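Local coordinates for protein short afifavidin (Afifella pfennigii, PDB 6HDT) that forms a strong non-covalent complex with biotin and 2-iminobiotin, as a dimeric bacterial member of the avidin family whose exact biological role is still obscure, at residues Gln3-Ser6 / Pro7-Ala11. Numbering follows the deposited sequence.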
loop_
_atom_site.group_PDB
_atom_site.type_symbol
_atom_site.label_atom_id
_atom_site.label_comp_id
_atom_site.label_asym_id
_atom_site.label_seq_id
_atom_site.Cartn_x
_atom_site.Cartn_y
_atom_site.Cartn_z
ATOM N N GLN A 3 3.988 -22.602 8.609
ATOM C CA GLN A 3 5.111 -21.623 8.503
ATOM C C GLN A 3 4.663 -20.158 8.432
ATOM O O GLN A 3 5.464 -19.326 8.003
ATOM C CB GLN A 3 6.022 -21.879 7.285
ATOM C CG GLN A 3 6.043 -23.284 6.729
ATOM C CD GLN A 3 4.856 -23.531 5.827
ATOM O OE1 GLN A 3 3.699 -23.397 6.258
ATOM N NE2 GLN A 3 5.126 -23.867 4.562
ATOM N N ASP A 4 3.431 -19.808 8.823
ATOM C CA ASP A 4 3.129 -18.385 8.911
ATOM C C ASP A 4 4.089 -17.715 9.897
ATOM O O ASP A 4 4.271 -18.191 11.025
ATOM C CB ASP A 4 1.694 -18.076 9.361
ATOM C CG ASP A 4 1.293 -16.636 9.040
ATOM O OD1 ASP A 4 1.811 -16.095 8.033
ATOM O OD2 ASP A 4 0.469 -16.031 9.767
ATOM N N MET A 5 4.686 -16.605 9.461
ATOM C CA MET A 5 5.555 -15.802 10.321
ATOM C C MET A 5 4.753 -15.262 11.497
ATOM O O MET A 5 3.694 -14.670 11.297
ATOM C CB MET A 5 6.159 -14.643 9.536
ATOM C CG MET A 5 7.495 -14.206 10.067
ATOM S SD MET A 5 8.844 -15.185 9.390
ATOM C CE MET A 5 9.539 -13.956 8.289
ATOM N N SER A 6 5.244 -15.470 12.722
ATOM C CA SER A 6 4.625 -14.863 13.893
ATOM C C SER A 6 4.743 -13.325 13.856
ATOM O O SER A 6 5.636 -12.771 13.231
ATOM C CB SER A 6 5.250 -15.381 15.181
ATOM O OG SER A 6 6.405 -14.637 15.555
ATOM N N PRO A 7 3.812 -12.622 14.524
ATOM C CA PRO A 7 3.949 -11.170 14.592
ATOM C C PRO A 7 5.343 -10.736 15.071
ATOM O O PRO A 7 5.956 -9.848 14.454
ATOM C CB PRO A 7 2.845 -10.776 15.570
ATOM C CG PRO A 7 1.789 -11.831 15.370
ATOM C CD PRO A 7 2.554 -13.100 15.133
ATOM N N ARG A 8 5.876 -11.391 16.108
ATOM C CA ARG A 8 7.201 -11.029 16.627
ATOM C C ARG A 8 8.334 -11.341 15.616
ATOM O O ARG A 8 9.241 -10.547 15.430
ATOM C CB ARG A 8 7.449 -11.680 17.993
ATOM C CG ARG A 8 8.909 -12.057 18.251
ATOM C CD ARG A 8 9.271 -12.039 19.726
ATOM N NE ARG A 8 9.323 -10.654 20.156
ATOM C CZ ARG A 8 8.429 -10.068 20.946
ATOM N NH1 ARG A 8 7.416 -10.761 21.475
ATOM N NH2 ARG A 8 8.566 -8.770 21.222
ATOM N N GLN A 9 8.251 -12.481 14.945
ATOM C CA GLN A 9 9.216 -12.831 13.903
ATOM C C GLN A 9 9.163 -11.826 12.749
ATOM O O GLN A 9 10.179 -11.450 12.203
ATOM C CB GLN A 9 8.959 -14.244 13.390
ATOM C CG GLN A 9 9.391 -15.344 14.352
ATOM C CD GLN A 9 8.878 -16.713 13.907
ATOM O OE1 GLN A 9 7.832 -16.828 13.250
ATOM N NE2 GLN A 9 9.604 -17.755 14.276
ATOM N N SER A 10 7.955 -11.386 12.374
ATOM C CA SER A 10 7.841 -10.392 11.322
ATOM C C SER A 10 8.472 -9.008 11.704
ATOM O O SER A 10 9.122 -8.327 10.871
ATOM C CB SER A 10 6.358 -10.269 10.911
ATOM O OG SER A 10 6.234 -9.321 9.915
ATOM N N ALA A 11 8.285 -8.600 12.961
ATOM C CA ALA A 11 8.849 -7.373 13.463
ATOM C C ALA A 11 10.353 -7.465 13.517
ATOM O O ALA A 11 11.031 -6.516 13.169
ATOM C CB ALA A 11 8.318 -7.065 14.850
#
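A capping box joins Ser6 and Gln9 at the start of helix 7-14, each residue's side chain serving the other's backbone N-H. Ser6 is the N-cap: its OG accepts from Gln9 N at 2.9 Å, a nearly straight bond. The torsion behind it sets OG between the backbone N and the carbonyl carbon (chi1 86°), which brings the hydroxyl oxygen in front of the N-H of Gln9. In return, Gln9 OE1 receives Ser6 N at 3.0 Å, the donor tilted 16° from the carbonyl plane of the amide. Gln9 can do this because its CG lies beside its own backbone N (chi1 -74°) and the chain then runs extended, back toward the loop. The helix proper begins with the bond from Ser10 N to Ser6 O, 2.8 Å long, and Pro7, whose nitrogen has no hydrogen to give, fills the first helical position. This short N-terminal helix precedes the eight-stranded antiparallel barrel of the avidin fold and packs beside the ends of strands 30-35 and 58-66, away from the biotin pocket. An alanine in place of Ser6 would remove OG and would probably leave Gln9 N without its capping acceptor, so that the first turn might fray. Beside the box, Met5 crosses the Gln9 side chain at a slant, its CG 3.6 Å from Gln9 CB, while its side chain also touches Trp66 of strand 58-66. Ser10, buried, turns its side chain to Thr65 and Phe35, where this turn of the helix meets the ends of strands 58-66 and 30-35.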